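Local atomic coordinates of Galactose/lactose metabolism regulatory protein GAL80 (Saccharomyces cerevisiae, PDB entry 3BTV), a protein that represses the yeast galactose and lactose metabolic genes by binding the activator GAL4 and blocking transcriptional activation until an inducing sugar is present. Residues B[119-124]-B[146-151]; B[124-129]-B[151-156]; B[373-378]-B[400-405]. The protein carries 1 engineered substitution. All blocks are in the same frame, centred on the assembly; numbering follows the deposited sequence.

Interaction 1 (B[119-124]-B[146-151]); sequences LKYLFV and GVQTII
The side chain of Ile150 meets three residues of the neighbouring strand, and its branches divide the work. CB sits 4.0 Å from Phe123 CD2, at the root of the contact. From there CG2 reaches over one face of the Phe123 ring, 4.2 Å from the ring centroid and displaced toward the rim, a CH-pi contact. The other branch runs back along the sheet: chi1 (-51°) sets CG1 beside the backbone N, and CD1 at its end lies 3.9 Å from Leu122 O and 4.0 Å from Tyr121 CB. Next along the same face, the Tyr121 ring lies across the aliphatic part of Gln148, with CD2 3.8 Å from Gln148 CB. On the other face, Leu122 CB touches Val147 CG2, and at the start of the pairing Leu119 CD2 packs against Val147 CG1 at 3.6 Å.

Between these two layers the strands run parallel, Tyr121 beside Gln148 through Val124 beside Ile151. Four backbone bonds alternate between them: Gln148 N to Lys120 O, Leu122 N to Gln148 O, Ile150 N to Leu122 O at 2.7 Å, and Val124 N to Ile150 O, the straightest at 173°. The CA-H groups of Tyr121, Thr149 and Phe123 also point at Gln148 O, Leu122 O and Ile150 O, and that of Ile151 at Val124 O.

This is the last strand pair of the six-stranded parallel Rossmann sheet, joined by helix 132-143 as a beta-alpha-beta unit. Strand 121-125 has strand 92-95 on its other side. Helix 363-380 packs on the face bearing Tyr121, Phe123 and Ile150, with Tyr121 OH bonded to His379 there; helix 405-424 meets Ile151 on the other face, where Thr149 OG1 accepts a hydrogen bond from Leu405 N.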
loop_
_atom_site.group_PDB
_atom_site.type_symbol
_atom_site.label_atom_id
_atom_site.label_comp_id
_atom_site.label_asym_id
_atom_site.label_seq_id
_atom_site.Cartn_x
_atom_site.Cartn_y
_atom_site.Cartn_z
ATOM N N LEU B 119 -37.128 6.214 27.567
ATOM C CA LEU B 119 -35.906 5.876 26.841
ATOM C C LEU B 119 -35.950 6.402 25.414
ATOM O O LEU B 119 -36.862 6.087 24.648
ATOM C CB LEU B 119 -35.651 4.366 26.835
ATOM C CG LEU B 119 -34.253 3.991 26.322
ATOM C CD1 LEU B 119 -33.175 4.434 27.302
ATOM C CD2 LEU B 119 -34.139 2.505 26.041
ATOM N N LYS B 120 -34.953 7.205 25.062
ATOM C CA LYS B 120 -34.887 7.808 23.738
ATOM C C LYS B 120 -33.603 7.428 23.014
ATOM O O LYS B 120 -33.547 7.438 21.785
ATOM C CB LYS B 120 -34.969 9.332 23.848
ATOM C CG LYS B 120 -36.230 9.846 24.519
ATOM C CD LYS B 120 -37.463 9.576 23.673
ATOM C CE LYS B 120 -38.730 10.072 24.361
ATOM N NZ LYS B 120 -39.061 9.285 25.582
ATOM N N TYR B 121 -32.570 7.094 23.780
ATOM C CA TYR B 121 -31.253 6.898 23.199
ATOM C C TYR B 121 -30.513 5.680 23.711
ATOM O O TYR B 121 -30.529 5.384 24.907
ATOM C CB TYR B 121 -30.389 8.133 23.439
ATOM C CG TYR B 121 -30.971 9.408 22.881
ATOM C CD1 TYR B 121 -31.558 10.351 23.718
ATOM C CD2 TYR B 121 -30.940 9.668 21.519
ATOM C CE1 TYR B 121 -32.093 11.522 23.210
ATOM C CE2 TYR B 121 -31.474 10.834 21.001
ATOM C CZ TYR B 121 -32.049 11.756 21.849
ATOM O OH TYR B 121 -32.579 12.915 21.330
ATOM N N LEU B 122 -29.846 4.991 22.792
ATOM C CA LEU B 122 -28.927 3.921 23.155
ATOM C C LEU B 122 -27.556 4.192 22.552
ATOM O O LEU B 122 -27.406 4.300 21.332
ATOM C CB LEU B 122 -29.442 2.559 22.698
ATOM C CG LEU B 122 -28.452 1.417 22.953
ATOM C CD1 LEU B 122 -28.215 1.245 24.459
ATOM C CD2 LEU B 122 -28.951 0.117 22.326
ATOM N N PHE B 123 -26.558 4.298 23.417
ATOM C CA PHE B 123 -25.208 4.666 23.012
ATOM C C PHE B 123 -24.291 3.474 23.268
ATOM O O PHE B 123 -24.142 3.040 24.413
ATOM C CB PHE B 123 -24.763 5.865 23.851
ATOM C CG PHE B 123 -23.479 6.505 23.395
ATOM C CD1 PHE B 123 -23.076 7.718 23.937
ATOM C CD2 PHE B 123 -22.680 5.909 22.441
ATOM C CE1 PHE B 123 -21.898 8.323 23.531
ATOM C CE2 PHE B 123 -21.500 6.513 22.027
ATOM C CZ PHE B 123 -21.107 7.715 22.574
ATOM N N VAL B 124 -23.687 2.939 22.206
ATOM C CA VAL B 124 -22.785 1.790 22.331
ATOM C C VAL B 124 -21.429 2.106 21.739
ATOM O O VAL B 124 -21.333 2.818 20.744
ATOM C CB VAL B 124 -23.367 0.518 21.651
ATOM C CG1 VAL B 124 -22.452 -0.685 21.869
ATOM C CG2 VAL B 124 -24.770 0.213 22.197
ATOM N N GLY B 146 -37.264 0.996 18.731
ATOM C CA GLY B 146 -37.679 2.342 18.380
ATOM C C GLY B 146 -36.760 3.465 18.830
ATOM O O GLY B 146 -36.929 4.608 18.405
ATOM N N VAL B 147 -35.788 3.154 19.687
ATOM C CA VAL B 147 -34.881 4.175 20.215
ATOM C C VAL B 147 -33.897 4.652 19.164
ATOM O O VAL B 147 -33.539 3.911 18.245
ATOM C CB VAL B 147 -34.082 3.663 21.430
ATOM C CG1 VAL B 147 -35.021 3.414 22.619
ATOM C CG2 VAL B 147 -33.327 2.389 21.067
ATOM N N GLN B 148 -33.465 5.901 19.291
ATOM C CA GLN B 148 -32.386 6.396 18.453
ATOM C C GLN B 148 -31.084 5.828 18.986
ATOM O O GLN B 148 -30.848 5.833 20.199
ATOM C CB GLN B 148 -32.325 7.920 18.466
ATOM C CG GLN B 148 -31.107 8.474 17.754
ATOM C CD GLN B 148 -31.174 8.281 16.255
ATOM O OE1 GLN B 148 -30.369 7.554 15.667
ATOM N NE2 GLN B 148 -32.142 8.932 15.627
ATOM N N THR B 149 -30.241 5.337 18.083
ATOM C CA THR B 149 -28.995 4.710 18.493
ATOM C C THR B 149 -27.776 5.550 18.123
ATOM O O THR B 149 -27.788 6.302 17.146
ATOM C CB THR B 149 -28.835 3.299 17.889
ATOM O OG1 THR B 149 -28.546 3.401 16.491
ATOM C CG2 THR B 149 -30.103 2.467 18.090
ATOM N N ILE B 150 -26.726 5.417 18.925
ATOM C CA ILE B 150 -25.448 6.058 18.648
ATOM C C ILE B 150 -24.340 5.015 18.760
ATOM O O ILE B 150 -24.353 4.191 19.674
ATOM C CB ILE B 150 -25.169 7.210 19.640
ATOM C CG1 ILE B 150 -26.360 8.169 19.722
ATOM C CG2 ILE B 150 -23.898 7.978 19.261
ATOM C CD1 ILE B 150 -27.119 8.147 21.066
ATOM N N ILE B 151 -23.395 5.033 17.824
ATOM C CA ILE B 151 -22.194 4.214 17.948
ATOM C C ILE B 151 -21.007 5.146 18.174
ATOM O O ILE B 151 -20.929 6.210 17.562
ATOM C CB ILE B 151 -21.937 3.334 16.689
ATOM C CG1 ILE B 151 -20.792 2.342 16.932
ATOM C CG2 ILE B 151 -21.622 4.188 15.467
ATOM C CD1 ILE B 151 -21.193 1.155 17.844
#

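Interaction 2 (B[124-129]-B[151-156]); sequences VEWALA and ISLQGR
Val124 offers its carbonyl oxygen to Ser152 N at 2.9 Å; the donor lies in the carbonyl plane, although the hydrogen bond is bent, 146° at the hydrogen. The delta methyl of Ile151 also comes up beside this carbonyl group and continues to Glu125 O, 3.6 Å from CD1. With CG1 anti to the backbone N (chi1 -172°), the longer branch of Ile151 leans across to the departing chain. Glu125 rests its CA against Ser152 CB at 3.7 Å, and its CG lies alongside the same atom. Its carboxylate is engaged elsewhere: OE2 takes hydrogen bonds from Trp34 NE1 and His39 NE2, two grips on one oxygen.

Here the parallel strands of the beta-alpha-beta unit 121-152 reach the carboxyl-terminal end of the sheet, where Rossmann folds bind their dinucleotide, and the chains separate. Ser152 is the centre of an inverse gamma turn that bends the second chain away, before a 3-10 segment begins at Gln154.

Trp126 packs between the diverging chains. Leu153 CD2 lies over one face of the indole, nearest at 3.9 Å to CG and displaced toward the rim. The opposite face is covered by Ala127 CB, brought over the ring centre after the cis peptide bond that joins the two residues. At the indole edge Ile151 CG1 approaches CE3 at 4.3 Å, close to the ring plane. NE1 donates to Thr211 O in helix 209-225. Leu128 then turns back to set its CB 4.3 Å from Ile151 CD1. The Leu128 side chain also touches His412 of helix 405-424 and Ile138 of helix 132-143.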
loop_
_atom_site.group_PDB
_atom_site.type_symbol
_atom_site.label_atom_id
_atom_site.label_comp_id
_atom_site.label_asym_id
_atom_site.label_seq_id
_atom_site.Cartn_x
_atom_site.Cartn_y
_atom_site.Cartn_z
ATOM N N VAL B 124 -23.687 2.939 22.206
ATOM C CA VAL B 124 -22.785 1.790 22.331
ATOM C C VAL B 124 -21.429 2.106 21.739
ATOM O O VAL B 124 -21.333 2.818 20.744
ATOM C CB VAL B 124 -23.367 0.518 21.651
ATOM C CG1 VAL B 124 -22.452 -0.685 21.869
ATOM C CG2 VAL B 124 -24.770 0.213 22.197
ATOM N N GLU B 125 -20.374 1.575 22.343
ATOM C CA GLU B 125 -19.036 1.761 21.795
ATOM C C GLU B 125 -18.738 0.803 20.658
ATOM O O GLU B 125 -19.332 -0.268 20.568
ATOM C CB GLU B 125 -17.990 1.618 22.891
ATOM C CG GLU B 125 -17.992 2.798 23.833
ATOM C CD GLU B 125 -16.805 2.789 24.755
ATOM O OE1 GLU B 125 -16.542 1.722 25.352
ATOM O OE2 GLU B 125 -16.137 3.843 24.875
ATOM N N TRP B 126 -17.840 1.217 19.770
ATOM C CA TRP B 126 -17.324 0.338 18.726
ATOM C C TRP B 126 -16.262 -0.544 19.372
ATOM O O TRP B 126 -15.463 -0.049 20.158
ATOM C CB TRP B 126 -16.722 1.155 17.578
ATOM C CG TRP B 126 -16.127 0.288 16.509
ATOM C CD1 TRP B 126 -14.813 0.001 16.335
ATOM C CD2 TRP B 126 -16.836 -0.437 15.497
ATOM N NE1 TRP B 126 -14.654 -0.857 15.282
ATOM C CE2 TRP B 126 -15.883 -1.145 14.749
ATOM C CE3 TRP B 126 -18.187 -0.565 15.161
ATOM C CZ2 TRP B 126 -16.231 -1.959 13.666
ATOM C CZ3 TRP B 126 -18.531 -1.367 14.087
ATOM C CH2 TRP B 126 -17.560 -2.061 13.358
ATOM N N ALA B 127 -16.243 -1.841 19.071
ATOM C CA ALA B 127 -17.123 -2.462 18.093
ATOM C C ALA B 127 -18.476 -2.822 18.689
ATOM O O ALA B 127 -18.599 -3.066 19.891
ATOM C CB ALA B 127 -16.457 -3.716 17.513
ATOM N N LEU B 128 -19.493 -2.874 17.833
ATOM C CA LEU B 128 -20.844 -3.153 18.290
ATOM C C LEU B 128 -20.926 -4.557 18.892
ATOM O O LEU B 128 -21.496 -4.749 19.962
ATOM C CB LEU B 128 -21.851 -3.005 17.143
ATOM C CG LEU B 128 -23.304 -3.305 17.535
ATOM C CD1 LEU B 128 -23.719 -2.504 18.778
ATOM C CD2 LEU B 128 -24.248 -3.024 16.370
ATOM N N ALA B 129 -20.331 -5.531 18.213
ATOM C CA ALA B 129 -20.368 -6.908 18.693
ATOM C C ALA B 129 -19.152 -7.702 18.220
ATOM O O ALA B 129 -18.243 -7.153 17.591
ATOM C CB ALA B 129 -21.648 -7.585 18.249
ATOM N N ILE B 151 -23.395 5.033 17.824
ATOM C CA ILE B 151 -22.194 4.214 17.948
ATOM C C ILE B 151 -21.007 5.146 18.174
ATOM O O ILE B 151 -20.929 6.210 17.562
ATOM C CB ILE B 151 -21.937 3.334 16.689
ATOM C CG1 ILE B 151 -20.792 2.342 16.932
ATOM C CG2 ILE B 151 -21.622 4.188 15.467
ATOM C CD1 ILE B 151 -21.193 1.155 17.844
ATOM N N SER B 152 -20.083 4.747 19.041
ATOM C CA SER B 152 -18.900 5.552 19.314
ATOM C C SER B 152 -17.838 5.466 18.209
ATOM O O SER B 152 -16.742 4.942 18.423
ATOM C CB SER B 152 -18.282 5.160 20.652
ATOM O OG SER B 152 -17.337 6.134 21.060
ATOM N N LEU B 153 -18.165 5.972 17.025
ATOM C CA LEU B 153 -17.160 6.160 15.975
ATOM C C LEU B 153 -16.699 7.626 16.062
ATOM O O LEU B 153 -16.864 8.406 15.125
ATOM C CB LEU B 153 -17.738 5.831 14.596
ATOM C CG LEU B 153 -18.010 4.334 14.330
ATOM C CD1 LEU B 153 -18.732 4.110 13.003
ATOM C CD2 LEU B 153 -16.719 3.522 14.345
ATOM N N GLN B 154 -16.134 7.978 17.213
ATOM C CA GLN B 154 -15.870 9.371 17.562
ATOM C C GLN B 154 -14.826 10.023 16.671
ATOM O O GLN B 154 -14.578 11.229 16.780
ATOM C CB GLN B 154 -15.459 9.491 19.030
ATOM C CG GLN B 154 -14.009 9.151 19.287
ATOM C CD GLN B 154 -13.735 7.670 19.199
ATOM O OE1 GLN B 154 -14.567 6.853 19.592
ATOM N NE2 GLN B 154 -12.566 7.313 18.683
ATOM N N GLY B 155 -14.218 9.227 15.791
ATOM C CA GLY B 155 -13.269 9.744 14.821
ATOM C C GLY B 155 -13.966 10.688 13.854
ATOM O O GLY B 155 -13.375 11.643 13.333
ATOM N N ARG B 156 -15.239 10.415 13.603
ATOM C CA ARG B 156 -16.033 11.266 12.730
ATOM C C ARG B 156 -16.196 12.672 13.321
ATOM O O ARG B 156 -16.651 13.584 12.631
ATOM C CB ARG B 156 -17.412 10.644 12.490
ATOM C CG ARG B 156 -17.388 9.315 11.749
ATOM C CD ARG B 156 -18.808 8.786 11.500
ATOM N NE ARG B 156 -18.800 7.783 10.437
ATOM C CZ ARG B 156 -19.788 7.599 9.568
ATOM N NH1 ARG B 156 -20.870 8.359 9.626
ATOM N NH2 ARG B 156 -19.681 6.672 8.624
#

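Interaction 3 (B[373-378]-B[400-405]); sequences QSISDF and EGFPTL
The Phe402 ring has Ile375 CG1 over one face, 4.0 Å from CD1 and displaced toward the rim, while Phe378 CD2 and Ser374 O lie at its edge, near the ring plane. The first of these belongs to an offset edge-to-face pair, the edge of Phe402 toward the face of Phe378: the planes stand at 78°, the centroids are 5.5 Å apart, and CE1 of Phe402 comes within 3.7 Å of Phe378 CD2. Ile375 O lies at the edge of the Phe378 ring, in its plane. Phe392 meets both rings and makes the cluster a trio.

Ile375 and Phe378 stand three residues apart on helix 363-380, so the Phe402 side chain meets two successive positions on the same flank. The partner segment is the loop leading into helix 405-424, where Thr404 is the N-cap and its OG1 accepts a hydrogen bond from Met406 N. Phe402 CG sits between its own backbone N and carbonyl carbon (chi1 46°), which directs the ring from the loop toward the helix.

One turn before Phe378, Ser374 OG lies 3.3 Å from Gly401 O and 3.7 Å from Phe402 CB. This hydroxyl bonds to Leu371 O within its own helix, and Gly401 O accepts a hydrogen bond from Lys157 NZ.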
loop_
_atom_site.group_PDB
_atom_site.type_symbol
_atom_site.label_atom_id
_atom_site.label_comp_id
_atom_site.label_asym_id
_atom_site.label_seq_id
_atom_site.Cartn_x
_atom_site.Cartn_y
_atom_site.Cartn_z
ATOM N N GLN B 373 -21.491 16.481 22.429
ATOM C CA GLN B 373 -21.976 17.798 22.046
ATOM C C GLN B 373 -22.929 17.695 20.855
ATOM O O GLN B 373 -24.007 18.292 20.857
ATOM C CB GLN B 373 -20.806 18.733 21.724
ATOM C CG GLN B 373 -21.204 20.173 21.456
ATOM C CD GLN B 373 -21.568 20.927 22.724
ATOM O OE1 GLN B 373 -22.731 21.268 22.949
ATOM N NE2 GLN B 373 -20.572 21.184 23.567
ATOM N N SER B 374 -22.540 16.922 19.847
ATOM C CA SER B 374 -23.350 16.792 18.644
ATOM C C SER B 374 -24.689 16.120 18.963
ATOM O O SER B 374 -25.687 16.330 18.268
ATOM C CB SER B 374 -22.588 16.040 17.541
ATOM O OG SER B 374 -22.719 14.634 17.671
ATOM N N ILE B 375 -24.711 15.331 20.031
ATOM C CA ILE B 375 -25.935 14.661 20.446
ATOM C C ILE B 375 -26.958 15.652 21.010
ATOM O O ILE B 375 -28.083 15.738 20.519
ATOM C CB ILE B 375 -25.654 13.558 21.477
ATOM C CG1 ILE B 375 -24.878 12.412 20.830
ATOM C CG2 ILE B 375 -26.966 13.035 22.067
ATOM C CD1 ILE B 375 -24.578 11.255 21.768
ATOM N N SER B 376 -26.562 16.406 22.030
ATOM C CA SER B 376 -27.463 17.373 22.645
ATOM C C SER B 376 -27.916 18.437 21.648
ATOM O O SER B 376 -29.064 18.864 21.673
ATOM C CB SER B 376 -26.816 18.029 23.866
ATOM O OG SER B 376 -25.883 19.016 23.484
ATOM N N ASP B 377 -27.014 18.858 20.771
ATOM C CA ASP B 377 -27.352 19.847 19.757
ATOM C C ASP B 377 -28.450 19.335 18.843
ATOM O O ASP B 377 -29.315 20.092 18.407
ATOM C CB ASP B 377 -26.120 20.218 18.942
ATOM C CG ASP B 377 -25.163 21.092 19.716
ATOM O OD1 ASP B 377 -25.364 21.250 20.939
ATOM O OD2 ASP B 377 -24.216 21.622 19.103
ATOM N N PHE B 378 -28.398 18.046 18.538
ATOM C CA PHE B 378 -29.489 17.396 17.838
ATOM C C PHE B 378 -30.696 17.397 18.755
ATOM O O PHE B 378 -31.808 17.738 18.352
ATOM C CB PHE B 378 -29.107 15.959 17.488
ATOM C CG PHE B 378 -30.282 15.069 17.153
ATOM C CD1 PHE B 378 -30.994 15.240 15.971
ATOM C CD2 PHE B 378 -30.655 14.041 18.008
ATOM C CE1 PHE B 378 -32.070 14.414 15.658
ATOM C CE2 PHE B 378 -31.730 13.210 17.699
ATOM C CZ PHE B 378 -32.437 13.400 16.523
ATOM N N GLU B 400 -23.853 16.467 9.634
ATOM C CA GLU B 400 -24.832 16.571 10.718
ATOM C C GLU B 400 -25.019 15.298 11.508
ATOM O O GLU B 400 -24.793 14.196 11.011
ATOM C CB GLU B 400 -26.203 16.939 10.142
ATOM C CG GLU B 400 -26.389 18.407 9.879
ATOM C CD GLU B 400 -25.121 19.052 9.379
ATOM O OE1 GLU B 400 -24.649 20.002 10.038
ATOM O OE2 GLU B 400 -24.585 18.594 8.344
ATOM N N GLY B 401 -25.487 15.467 12.737
ATOM C CA GLY B 401 -25.890 14.351 13.559
ATOM C C GLY B 401 -24.696 13.628 14.128
ATOM O O GLY B 401 -23.730 14.239 14.577
ATOM N N PHE B 402 -24.761 12.311 14.078
ATOM C CA PHE B 402 -23.770 11.462 14.706
ATOM C C PHE B 402 -24.047 10.063 14.186
ATOM O O PHE B 402 -25.180 9.766 13.792
ATOM C CB PHE B 402 -23.955 11.496 16.219
ATOM C CG PHE B 402 -25.386 11.336 16.651
ATOM C CD1 PHE B 402 -26.146 12.442 16.995
ATOM C CD2 PHE B 402 -25.981 10.081 16.692
ATOM C CE1 PHE B 402 -27.466 12.294 17.387
ATOM C CE2 PHE B 402 -27.297 9.931 17.085
ATOM C CZ PHE B 402 -28.037 11.039 17.434
ATOM N N PRO B 403 -23.021 9.200 14.188
ATOM C CA PRO B 403 -23.166 7.854 13.633
ATOM C C PRO B 403 -24.023 7.000 14.549
ATOM O O PRO B 403 -23.984 7.154 15.771
ATOM C CB PRO B 403 -21.729 7.307 13.625
ATOM C CG PRO B 403 -20.897 8.294 14.367
ATOM C CD PRO B 403 -21.754 9.365 14.919
ATOM N N THR B 404 -24.777 6.091 13.947
ATOM C CA THR B 404 -25.725 5.270 14.670
ATOM C C THR B 404 -25.325 3.811 14.555
ATOM O O THR B 404 -24.333 3.474 13.914
ATOM C CB THR B 404 -27.118 5.406 14.048
ATOM O OG1 THR B 404 -27.127 4.748 12.772
ATOM C CG2 THR B 404 -27.460 6.866 13.849
ATOM N N LEU B 405 -26.124 2.938 15.155
ATOM C CA LEU B 405 -25.894 1.505 15.037
ATOM C C LEU B 405 -25.971 1.010 13.583
ATOM O O LEU B 405 -25.403 -0.030 13.245
ATOM C CB LEU B 405 -26.865 0.734 15.936
ATOM C CG LEU B 405 -26.310 0.282 17.293
ATOM C CD1 LEU B 405 -25.337 1.297 17.901
ATOM C CD2 LEU B 405 -27.444 -0.032 18.255
#

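Overall arrangement
Interactions 1 and 2 are consecutive lengths of one strand pair, sharing Val124 and Ile151, with centres about 12 Å apart; Phe123 CE2 packs 3.7 Å from Ser152 N where they meet. Interaction 3 comes later in the chain and lies about 11 Å from interaction 1 and 12 Å from interaction 2, between centres. Its loop 400-405 runs along strand 148-152: Ile151 N probably bonds to Pro403 O at 3.0 Å. Pro403 CG also packs on Arg156 CD at 3.6 Å. Loop 400-405 thus borders the last strand of the Rossmann sheet, and helix segment 373-378 packs on the face bearing Tyr121 and Ile150.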